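Local coordinates for conserved Archaeal protein (Sulfolobus acidocaldarius, PDB 3ATR) that reduces the double bonds of the geranylgeranyl chains of archaeal membrane lipid precursors, using bound FAD, to give saturated archaeols, at residues Ser37-Arg42 and Trp118-Ala123; Ile174-Asp179 and Pro275-Ala280; Glu189-Lys194 and Val257-Leu262. All coordinates share one frame; numbering follows the deposited sequence.

Contact 1 of 3, residues Ser37-Arg42 and Trp118-Ala123. With FDA (dihydroflavine-adenine dinucleotide), chain B.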
loop_
_atom_site.group_PDB
_atom_site.type_symbol
_atom_site.label_atom_id
_atom_site.label_comp_id
_atom_site.label_asym_id
_atom_site.label_seq_id
_atom_site.Cartn_x
_atom_site.Cartn_y
_atom_site.Cartn_z
ATOM N N SER A 37 7.145 12.655 -13.249
ATOM C CA SER A 37 7.243 14.118 -13.089
ATOM C C SER A 37 8.502 14.558 -12.380
ATOM O O SER A 37 8.886 15.704 -12.524
ATOM C CB SER A 37 6.057 14.660 -12.260
ATOM O OG SER A 37 4.855 14.428 -12.988
ATOM N N LYS A 38 9.090 13.686 -11.561
ATOM C CA LYS A 38 10.231 14.076 -10.726
ATOM C C LYS A 38 11.525 14.003 -11.507
ATOM O O LYS A 38 11.616 13.193 -12.434
ATOM C CB LYS A 38 10.332 13.182 -9.484
ATOM C CG LYS A 38 9.181 13.413 -8.482
ATOM C CD LYS A 38 9.268 12.442 -7.328
ATOM C CE LYS A 38 8.146 12.656 -6.348
ATOM N NZ LYS A 38 8.183 11.679 -5.215
ATOM N N PRO A 39 12.542 14.833 -11.126
ATOM C CA PRO A 39 13.871 14.584 -11.668
ATOM C C PRO A 39 14.418 13.262 -11.135
ATOM O O PRO A 39 14.075 12.875 -9.993
ATOM C CB PRO A 39 14.708 15.770 -11.113
ATOM C CG PRO A 39 14.074 16.024 -9.764
ATOM C CD PRO A 39 12.578 15.782 -9.984
ATOM N N TRP A 40 15.231 12.587 -11.953
ATOM C CA TRP A 40 15.844 11.292 -11.626
ATOM C C TRP A 40 16.261 11.135 -10.149
ATOM O O TRP A 40 15.881 10.173 -9.489
ATOM C CB TRP A 40 17.056 11.036 -12.554
ATOM C CG TRP A 40 16.819 10.053 -13.686
ATOM C CD1 TRP A 40 16.586 10.343 -15.007
ATOM C CD2 TRP A 40 16.825 8.622 -13.590
ATOM N NE1 TRP A 40 16.444 9.183 -15.728
ATOM C CE2 TRP A 40 16.588 8.113 -14.887
ATOM C CE3 TRP A 40 17.013 7.724 -12.534
ATOM C CZ2 TRP A 40 16.524 6.744 -15.153
ATOM C CZ3 TRP A 40 16.960 6.357 -12.800
ATOM C CH2 TRP A 40 16.708 5.884 -14.099
ATOM N N ASN A 41 17.029 12.098 -9.641
ATOM C CA ASN A 41 17.612 12.018 -8.294
ATOM C C ASN A 41 16.570 12.074 -7.175
ATOM O O ASN A 41 16.909 11.763 -6.037
ATOM C CB ASN A 41 18.629 13.172 -8.089
ATOM C CG ASN A 41 17.922 14.486 -7.712
ATOM O OD1 ASN A 41 17.256 15.094 -8.543
ATOM N ND2 ASN A 41 18.021 14.891 -6.435
ATOM N N ARG A 42 15.345 12.512 -7.478
ATOM C CA ARG A 42 14.250 12.489 -6.510
ATOM C C ARG A 42 13.223 11.367 -6.656
ATOM O O ARG A 42 12.342 11.219 -5.782
ATOM C CB ARG A 42 13.489 13.820 -6.495
ATOM C CG ARG A 42 14.348 15.065 -6.071
ATOM C CD ARG A 42 13.402 16.276 -5.941
ATOM N NE ARG A 42 12.246 15.780 -5.228
ATOM C CZ ARG A 42 10.976 16.055 -5.499
ATOM N NH1 ARG A 42 10.658 16.965 -6.410
ATOM N NH2 ARG A 42 10.032 15.434 -4.789
ATOM N N TRP A 118 11.861 8.640 -19.129
ATOM C CA TRP A 118 11.948 10.112 -19.135
ATOM C C TRP A 118 11.530 10.682 -17.789
ATOM O O TRP A 118 10.359 10.566 -17.418
ATOM C CB TRP A 118 11.021 10.738 -20.186
ATOM C CG TRP A 118 11.272 10.261 -21.585
ATOM C CD1 TRP A 118 12.378 9.621 -22.051
ATOM C CD2 TRP A 118 10.423 10.471 -22.706
ATOM N NE1 TRP A 118 12.256 9.382 -23.395
ATOM C CE2 TRP A 118 11.044 9.865 -23.818
ATOM C CE3 TRP A 118 9.160 11.065 -22.868
ATOM C CZ2 TRP A 118 10.473 9.874 -25.096
ATOM C CZ3 TRP A 118 8.577 11.059 -24.140
ATOM C CH2 TRP A 118 9.237 10.465 -25.231
ATOM N N ASP A 119 12.470 11.331 -17.114
ATOM C CA ASP A 119 12.158 12.064 -15.880
ATOM C C ASP A 119 11.666 13.470 -16.243
ATOM O O ASP A 119 11.620 13.822 -17.434
ATOM C CB ASP A 119 13.385 12.110 -14.964
ATOM C CG ASP A 119 14.511 13.017 -15.480
ATOM O OD1 ASP A 119 14.618 13.290 -16.711
ATOM O OD2 ASP A 119 15.336 13.424 -14.630
ATOM N N LEU A 120 11.293 14.258 -15.229
ATOM C CA LEU A 120 10.711 15.595 -15.406
ATOM C C LEU A 120 9.625 15.606 -16.481
ATOM O O LEU A 120 9.504 16.593 -17.252
ATOM C CB LEU A 120 11.797 16.639 -15.742
ATOM C CG LEU A 120 12.731 17.026 -14.577
ATOM C CD1 LEU A 120 13.741 18.110 -15.036
ATOM C CD2 LEU A 120 11.937 17.550 -13.399
ATOM N N THR A 121 8.849 14.517 -16.550
ATOM C CA THR A 121 7.875 14.354 -17.617
ATOM C C THR A 121 6.519 13.970 -16.998
ATOM O O THR A 121 6.405 12.965 -16.314
ATOM C CB THR A 121 8.315 13.284 -18.667
ATOM O OG1 THR A 121 9.495 13.732 -19.318
ATOM C CG2 THR A 121 7.213 13.062 -19.746
ATOM N N THR A 122 5.506 14.792 -17.235
ATOM C CA THR A 122 4.165 14.565 -16.679
ATOM C C THR A 122 3.156 14.135 -17.745
ATOM O O THR A 122 3.083 14.784 -18.793
ATOM C CB THR A 122 3.657 15.880 -16.016
ATOM O OG1 THR A 122 4.609 16.301 -15.018
ATOM C CG2 THR A 122 2.356 15.638 -15.311
ATOM N N ALA A 123 2.360 13.080 -17.452
ATOM C CA ALA A 123 1.241 12.675 -18.291
ATOM C C ALA A 123 0.096 13.628 -17.945
ATOM O O ALA A 123 -0.333 13.720 -16.783
ATOM C CB ALA A 123 0.850 11.190 -18.004
HETATM P PA FDA B . 4.552 6.638 -5.416
HETATM O O1A FDA B . 3.744 7.781 -4.867
HETATM O O2A FDA B . 5.815 6.249 -4.692
HETATM O O5B FDA B . 5.077 6.979 -6.871
HETATM C C5B FDA B . 4.169 7.604 -7.848
HETATM C C4B FDA B . 5.020 8.370 -8.858
HETATM O O4B FDA B . 4.183 8.893 -9.892
HETATM C C3B FDA B . 5.745 9.564 -8.237
HETATM O O3B FDA B . 7.168 9.370 -8.350
HETATM C C2B FDA B . 5.207 10.760 -9.008
HETATM O O2B FDA B . 6.175 11.750 -9.339
HETATM C C1B FDA B . 4.701 10.165 -10.310
HETATM N N9A FDA B . 3.538 10.837 -10.918
HETATM C C8A FDA B . 2.318 11.052 -10.352
HETATM N N7A FDA B . 1.491 11.577 -11.303
HETATM C C5A FDA B . 2.205 11.606 -12.477
HETATM C C6A FDA B . 1.909 12.025 -13.766
HETATM N N6A FDA B . 0.676 12.537 -14.070
HETATM N N1A FDA B . 2.892 11.944 -14.715
HETATM C C2A FDA B . 4.141 11.453 -14.449
HETATM N N3A FDA B . 4.435 11.031 -13.180
HETATM C C4A FDA B . 3.486 11.134 -12.214
HETATM N N1 FDA B . 4.698 1.477 2.919
HETATM C C2 FDA B . 5.668 0.626 3.278
HETATM O O2 FDA B . 5.803 -0.375 2.552
HETATM N N3 FDA B . 6.464 0.833 4.389
HETATM C C4 FDA B . 6.331 1.918 5.178
HETATM O O4 FDA B . 7.056 2.085 6.167
HETATM C C4X FDA B . 5.276 2.888 4.880
HETATM N N5 FDA B . 5.062 3.984 5.656
HETATM C C5X FDA B . 4.424 5.031 5.058
HETATM C C6 FDA B . 4.502 6.275 5.700
HETATM C C7 FDA B . 3.896 7.403 5.119
HETATM C C7M FDA B . 4.064 8.770 5.809
HETATM C C8 FDA B . 3.189 7.243 3.952
HETATM C C8M FDA B . 2.532 8.449 3.266
HETATM C C9 FDA B . 3.070 5.985 3.281
HETATM C C9A FDA B . 3.714 4.851 3.850
HETATM N N10 FDA B . 3.605 3.554 3.229
HETATM C C10 FDA B . 4.501 2.602 3.653
HETATM C "C1'" FDA B . 3.047 3.451 1.858
HETATM C "C2'" FDA B . 4.083 3.502 0.709
HETATM O "O2'" FDA B . 4.940 4.635 0.859
HETATM C "C3'" FDA B . 3.339 3.606 -0.627
HETATM O "O3'" FDA B . 2.241 2.672 -0.571
HETATM C "C4'" FDA B . 4.181 3.258 -1.847
HETATM O "O4'" FDA B . 5.395 4.025 -1.814
HETATM C "C5'" FDA B . 3.381 3.667 -3.095
HETATM O "O5'" FDA B . 4.176 3.348 -4.258
HETATM P P FDA B . 3.665 3.863 -5.677
HETATM O O1P FDA B . 4.748 3.520 -6.695
HETATM O O2P FDA B . 2.261 3.345 -5.852
HETATM O O3P FDA B . 3.456 5.477 -5.525
#
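Asp119 reaches across to the turn at Pro39 and Trp40. Its CB lies 3.3 Å from Lys38 O. With CG placed between the backbone N and the carbonyl carbon (chi1 71°), the carboxylate is directed at Trp40, and at the tip OD2 accepts the Trp40 backbone N-H at 2.8 Å through its anti lone pair. In one of the two modelled positions of Trp40, CG and OD1 both have the indole CD1 as their nearest atom across the contact, and OD2 lies at the ring's edge, near its plane. OD1 is hydrogen-bonded elsewhere in the structure, and OD2 also forms a salt bridge with Arg142. Replacing this acid by an alanine removes the carboxylate, which would probably leave Trp40 N and the charge of Arg142 without their shared acceptor. Beside it, Leu120 N donates to Lys38 O in an almost straight bond (3.0 Å, 178°), while Leu120 CD2 packs against Pro39 CD at 3.9 Å. Further along, the hydroxyls Ser37 OG and Thr122 OG1 are hydrogen-bonded, and Ala123 grips the adenine edge of the cofactor: its N donates to N1A at 3.0 Å and its O accepts from N6A. The loop that follows strand 32-35 thus runs antiparallel to the start of strand 121-129, with Thr121 touching strand 132-140, beside the adenine end of a Rossmann-type FAD fold.

Contact 2 of 3, residues Ile174-Asp179 and Pro275-Ala280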
loop_
_atom_site.group_PDB
_atom_site.type_symbol
_atom_site.label_atom_id
_atom_site.label_comp_id
_atom_site.label_asym_id
_atom_site.label_seq_id
_atom_site.Cartn_x
_atom_site.Cartn_y
_atom_site.Cartn_z
ATOM N N ILE A 174 -12.471 1.853 -13.898
ATOM C CA ILE A 174 -11.149 2.172 -13.353
ATOM C C ILE A 174 -10.994 3.616 -12.889
ATOM O O ILE A 174 -9.879 4.024 -12.521
ATOM C CB ILE A 174 -9.916 1.821 -14.266
ATOM C CG1 ILE A 174 -10.240 2.155 -15.685
ATOM C CG2 ILE A 174 -9.348 0.326 -13.997
ATOM C CD1 ILE A 174 -10.171 3.607 -15.935
ATOM N N THR A 175 -12.092 4.377 -12.885
ATOM C CA THR A 175 -12.062 5.715 -12.326
ATOM C C THR A 175 -12.531 5.717 -10.853
ATOM O O THR A 175 -12.685 6.784 -10.253
ATOM C CB THR A 175 -12.906 6.741 -13.142
ATOM O OG1 THR A 175 -14.293 6.330 -13.203
ATOM C CG2 THR A 175 -12.382 6.867 -14.529
ATOM N N GLU A 176 -12.788 4.531 -10.301
ATOM C CA GLU A 176 -13.229 4.371 -8.922
ATOM C C GLU A 176 -12.446 5.272 -7.942
ATOM O O GLU A 176 -11.210 5.299 -7.949
ATOM C CB GLU A 176 -13.130 2.883 -8.500
ATOM C CG GLU A 176 -13.618 2.678 -7.059
ATOM C CD GLU A 176 -13.375 1.262 -6.533
ATOM O OE1 GLU A 176 -12.916 0.372 -7.306
ATOM O OE2 GLU A 176 -13.719 1.047 -5.366
ATOM N N ASP A 177 -13.175 6.025 -7.128
ATOM C CA ASP A 177 -12.579 7.052 -6.241
ATOM C C ASP A 177 -12.394 6.433 -4.855
ATOM O O ASP A 177 -12.850 5.313 -4.593
ATOM C CB ASP A 177 -13.498 8.297 -6.176
ATOM C CG ASP A 177 -12.858 9.516 -5.439
ATOM O OD1 ASP A 177 -11.610 9.705 -5.417
ATOM O OD2 ASP A 177 -13.665 10.312 -4.885
ATOM N N LEU A 178 -11.708 7.155 -4.000
ATOM C CA LEU A 178 -11.280 6.693 -2.678
ATOM C C LEU A 178 -12.146 7.454 -1.658
ATOM O O LEU A 178 -12.109 8.681 -1.649
ATOM C CB LEU A 178 -9.774 7.021 -2.497
ATOM C CG LEU A 178 -9.085 6.635 -1.178
ATOM C CD1 LEU A 178 -9.174 5.107 -0.931
ATOM C CD2 LEU A 178 -7.613 7.056 -1.218
ATOM N N ASP A 179 -12.929 6.750 -0.846
ATOM C CA ASP A 179 -13.727 7.430 0.176
ATOM C C ASP A 179 -12.790 7.912 1.275
ATOM O O ASP A 179 -11.796 7.255 1.582
ATOM C CB ASP A 179 -14.786 6.494 0.746
ATOM C CG ASP A 179 -15.987 6.356 -0.160
ATOM O OD1 ASP A 179 -16.076 7.100 -1.168
ATOM O OD2 ASP A 179 -16.855 5.513 0.144
ATOM N N PRO A 275 -8.369 -3.504 -2.797
ATOM C CA PRO A 275 -7.912 -2.778 -3.984
ATOM C C PRO A 275 -9.072 -2.253 -4.899
ATOM O O PRO A 275 -10.228 -2.571 -4.691
ATOM C CB PRO A 275 -7.096 -3.842 -4.747
ATOM C CG PRO A 275 -7.606 -5.190 -4.229
ATOM C CD PRO A 275 -8.109 -4.970 -2.835
ATOM N N LEU A 276 -8.741 -1.475 -5.909
ATOM C CA LEU A 276 -9.737 -1.134 -6.959
ATOM C C LEU A 276 -10.530 -2.359 -7.372
ATOM O O LEU A 276 -9.929 -3.445 -7.588
ATOM C CB LEU A 276 -9.024 -0.597 -8.196
ATOM C CG LEU A 276 -8.600 0.844 -8.440
ATOM C CD1 LEU A 276 -8.211 1.027 -9.892
ATOM C CD2 LEU A 276 -9.702 1.830 -8.055
ATOM N N TYR A 277 -11.859 -2.257 -7.488
ATOM C CA TYR A 277 -12.628 -3.439 -7.813
ATOM C C TYR A 277 -12.172 -4.132 -9.091
ATOM O O TYR A 277 -12.224 -5.357 -9.197
ATOM C CB TYR A 277 -14.124 -3.127 -7.926
ATOM C CG TYR A 277 -14.728 -2.871 -6.539
ATOM C CD1 TYR A 277 -14.722 -3.884 -5.570
ATOM C CD2 TYR A 277 -15.340 -1.649 -6.231
ATOM C CE1 TYR A 277 -15.289 -3.679 -4.284
ATOM C CE2 TYR A 277 -15.927 -1.441 -4.945
ATOM C CZ TYR A 277 -15.890 -2.460 -3.995
ATOM O OH TYR A 277 -16.469 -2.269 -2.736
ATOM N N THR A 278 -11.774 -3.346 -10.065
ATOM C CA THR A 278 -10.959 -3.874 -11.175
ATOM C C THR A 278 -9.734 -2.987 -11.320
ATOM O O THR A 278 -9.846 -1.765 -11.223
ATOM C CB THR A 278 -11.700 -3.979 -12.546
ATOM O OG1 THR A 278 -10.742 -4.456 -13.509
ATOM C CG2 THR A 278 -12.191 -2.657 -13.008
ATOM N N MET A 279 -8.547 -3.623 -11.477
ATOM C CA MET A 279 -7.295 -2.891 -11.738
ATOM C C MET A 279 -6.972 -2.876 -13.220
ATOM O O MET A 279 -5.890 -2.455 -13.603
ATOM C CB MET A 279 -6.131 -3.551 -10.960
ATOM C CG MET A 279 -6.475 -3.413 -9.449
ATOM S SD MET A 279 -5.424 -4.502 -8.417
ATOM C CE MET A 279 -3.957 -3.519 -8.459
ATOM N N ALA A 280 -7.881 -3.391 -14.029
ATOM C CA ALA A 280 -7.699 -3.416 -15.492
ATOM C C ALA A 280 -8.951 -2.942 -16.190
ATOM O O ALA A 280 -10.078 -3.274 -15.764
ATOM C CB ALA A 280 -7.397 -4.871 -15.944
HETATM O O HOH W 1 -13.089 -0.414 -9.920
#
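The carboxylate of Glu176 overlaps the CD2-CE2 side of the Tyr277 ring, the side chains crossing at about a right angle and the two planes only 7° apart, with OE2 3.3 Å from Tyr277 CD2 and CD 3.5 Å from the same carbon. An extended chain, with CG anti to the backbone N (chi1 -179°), carries the acid to the 275-280 loop. There OE1 uses its syn lone pair to accept the backbone N-H of Tyr277 in a nearly straight bond of 2.8 Å (169°). The same oxygen accepts a second hydrogen bond, from a water at 2.7 Å, and that water in turn accepts from Thr278 N, so one carboxylate oxygen serves two successive amides, one directly and one through the solvent molecule. OE2 forms a salt bridge with Arg273, which also makes a cation-pi contact with the Tyr277 ring; this positive charge would probably stabilise the ionised acid. Lower on the chain, Glu176 CB meets Leu276 CD2 at 3.6 Å as the two side chains run antiparallel past one another.

The contact joins two irregular connections of the flavoprotein fold: residues 174-179 lead from strand 153-156 toward strand 183-193, while the loop 275-280 links strand 261-271 to the short edge strand 280-281 of the nucleotide-binding sheet. Ile174 packs at the end nearer this sheet, its CG2 4.3 Å from Leu276 CD1 and 3.5 Å from Thr278 O, a buried carbonyl oxygen with no polar partner in the model. Strand 284-286 lies against Ile174 and Leu276, whereas the Tyr277 ring is covered by helix 434-451, and its hydroxyl is hydrogen-bonded to Arg274.

Contact 3 of 3, residues Glu189-Lys194 and Val257-Leu262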
loop_
_atom_site.group_PDB
_atom_site.type_symbol
_atom_site.label_atom_id
_atom_site.label_comp_id
_atom_site.label_asym_id
_atom_site.label_seq_id
_atom_site.Cartn_x
_atom_site.Cartn_y
_atom_site.Cartn_z
ATOM N N GLU A 189 9.001 12.282 10.135
ATOM C CA GLU A 189 10.265 12.978 10.080
ATOM C C GLU A 189 11.417 11.998 10.235
ATOM O O GLU A 189 11.247 10.925 10.827
ATOM C CB GLU A 189 10.335 13.988 11.235
ATOM C CG GLU A 189 9.194 15.070 11.093
ATOM C CD GLU A 189 9.259 16.216 12.077
ATOM O OE1 GLU A 189 9.848 16.089 13.179
ATOM O OE2 GLU A 189 8.675 17.272 11.755
ATOM N N VAL A 190 12.574 12.350 9.713
ATOM C CA VAL A 190 13.767 11.551 10.042
ATOM C C VAL A 190 14.681 12.489 10.789
ATOM O O VAL A 190 15.004 13.605 10.313
ATOM C CB VAL A 190 14.474 11.036 8.772
ATOM C CG1 VAL A 190 15.687 10.194 9.128
ATOM C CG2 VAL A 190 13.492 10.181 7.909
ATOM N N LEU A 191 15.107 12.024 11.964
ATOM C CA LEU A 191 15.930 12.838 12.872
ATOM C C LEU A 191 17.074 12.007 13.373
ATOM O O LEU A 191 16.941 10.805 13.461
ATOM C CB LEU A 191 15.123 13.378 14.080
ATOM C CG LEU A 191 13.975 14.314 13.711
ATOM C CD1 LEU A 191 12.725 13.552 14.027
ATOM C CD2 LEU A 191 14.047 15.621 14.475
ATOM N N LEU A 192 18.226 12.633 13.616
ATOM C CA LEU A 192 19.276 11.962 14.399
ATOM C C LEU A 192 18.849 11.921 15.858
ATOM O O LEU A 192 18.008 12.732 16.293
ATOM C CB LEU A 192 20.662 12.619 14.212
ATOM C CG LEU A 192 21.152 12.700 12.748
ATOM C CD1 LEU A 192 22.592 13.231 12.607
ATOM C CD2 LEU A 192 21.045 11.364 12.032
ATOM N N THR A 193 19.420 10.973 16.613
ATOM C CA THR A 193 19.083 10.813 18.039
ATOM C C THR A 193 20.231 11.239 18.931
ATOM O O THR A 193 21.393 11.154 18.540
ATOM C CB THR A 193 18.690 9.357 18.404
ATOM O OG1 THR A 193 19.798 8.467 18.178
ATOM C CG2 THR A 193 17.520 8.908 17.562
ATOM N N LYS A 194 19.885 11.694 20.134
ATOM C CA LYS A 194 20.863 12.199 21.106
ATOM C C LYS A 194 21.734 11.068 21.644
ATOM O O LYS A 194 22.881 11.287 22.028
ATOM C CB LYS A 194 20.116 12.861 22.255
ATOM C CG LYS A 194 19.454 14.174 21.897
ATOM C CD LYS A 194 18.280 14.429 22.864
ATOM C CE LYS A 194 17.597 15.769 22.598
ATOM N NZ LYS A 194 18.497 16.932 22.874
ATOM N N VAL A 257 14.947 11.995 20.283
ATOM C CA VAL A 257 15.350 12.654 19.018
ATOM C C VAL A 257 16.003 14.004 19.268
ATOM O O VAL A 257 15.624 14.712 20.211
ATOM C CB VAL A 257 14.205 12.817 17.954
ATOM C CG1 VAL A 257 13.849 11.462 17.363
ATOM C CG2 VAL A 257 12.970 13.509 18.520
ATOM N N ASP A 258 16.977 14.352 18.426
ATOM C CA ASP A 258 17.572 15.674 18.467
ATOM C C ASP A 258 16.873 16.545 17.426
ATOM O O ASP A 258 17.117 16.411 16.209
ATOM C CB ASP A 258 19.079 15.582 18.200
ATOM C CG ASP A 258 19.798 16.926 18.363
ATOM O OD1 ASP A 258 19.144 17.984 18.408
ATOM O OD2 ASP A 258 21.044 16.907 18.402
ATOM N N LYS A 259 15.992 17.431 17.908
ATOM C CA LYS A 259 15.182 18.277 17.008
ATOM C C LYS A 259 15.988 19.306 16.230
ATOM O O LYS A 259 15.532 19.836 15.235
ATOM C CB LYS A 259 14.029 18.927 17.756
ATOM C CG LYS A 259 12.989 17.898 18.205
ATOM C CD LYS A 259 12.269 18.410 19.428
ATOM C CE LYS A 259 11.125 17.488 19.777
ATOM N NZ LYS A 259 10.567 17.834 21.103
ATOM N N SER A 260 17.219 19.554 16.653
ATOM C CA SER A 260 18.102 20.398 15.860
ATOM C C SER A 260 18.746 19.633 14.692
ATOM O O SER A 260 19.473 20.215 13.891
ATOM C CB SER A 260 19.158 21.051 16.777
ATOM O OG SER A 260 20.152 20.120 17.169
ATOM N N LYS A 261 18.453 18.330 14.570
ATOM C CA LYS A 261 19.085 17.490 13.545
ATOM C C LYS A 261 18.018 16.774 12.727
ATOM O O LYS A 261 18.080 15.552 12.525
ATOM C CB LYS A 261 20.009 16.437 14.151
ATOM C CG LYS A 261 21.146 17.028 15.029
ATOM C CD LYS A 261 22.508 16.560 14.514
ATOM C CE LYS A 261 22.735 17.100 13.065
ATOM N NZ LYS A 261 24.182 17.163 12.635
ATOM N N LEU A 262 17.016 17.542 12.317
ATOM C CA LEU A 262 15.995 17.017 11.412
ATOM C C LEU A 262 16.552 16.933 9.991
ATOM O O LEU A 262 17.146 17.903 9.465
ATOM C CB LEU A 262 14.741 17.878 11.469
ATOM C CG LEU A 262 13.697 17.317 10.488
ATOM C CD1 LEU A 262 12.408 17.094 11.149
ATOM C CD2 LEU A 262 13.587 18.164 9.210
#
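Leu191 and Leu262 face each other as a non-hydrogen-bonded antiparallel pair, their side chains on the same face of the sheet, with Leu191 CD2 3.8 Å from Leu262 CB. Leu191 also spreads toward strand 257-258, where its CB lies 4.0 Å from Val257 CG1. Leu262 CG stands anti to the backbone N (chi1 179°), which directs the end of the side chain toward the side-chain carboxylate of Glu189, Leu262 CD1 lying 3.4 Å from Glu189 CD. On the more exposed side, Leu192 CD1 rests on the bent aliphatic chain of Lys261, 3.8 Å from CD. The bent chain of Lys194 comes back to the backbone of Val257, CE 3.3 Å from its O.

Two backbone bonds hold these groups in register: Leu192 N donates to Lys261 O (163°), and Leu192 O receives Asp258 N at 2.9 Å. Between those partners the chain makes a type I turn from Asp258 to Lys261. Asp258 OD1 secures the turn by accepting hydrogen bonds from Ser260 N and Ser260 OG, which approach from one face of the carboxylate. Farther out, Tyr246 of helix 242-253 touches Leu191, Tyr246 OH and Tyr187 OH are hydrogen-bonded to Glu189 OE1 and OE2, and Lys259 forms a salt bridge with Asp251.

Asp258 OD1, serving the amide two residues on, defines an Asx turn at the corner between strand 257-258 and strand 261-271, an outermost strand of the large, mostly antiparallel mixed sheet.

The three contacts are spread around the long FAD rather than clustered at one site. Contact 1 touches the adenine directly. Contact 2 stands off on another side, the Met279 side chain about 10 Å from the cofactor and about 8 Å from that of lipid-binding Tyr341; contact 3 approaches from the large sheet, the Glu189 side chain about 10 Å from the cofactor and Val190 about 5 Å from FAD-binding Asp50, side chain to side chain. Contacts 2 and 3 lie on opposite sides of the chain's centre, their own centres about 39 Å apart, yet contact 3 is nested in the chain loop closed by contact 2. Contact 1 closes earlier, centre to centre about 25 Å from contact 2 and about 30 Å from contact 3.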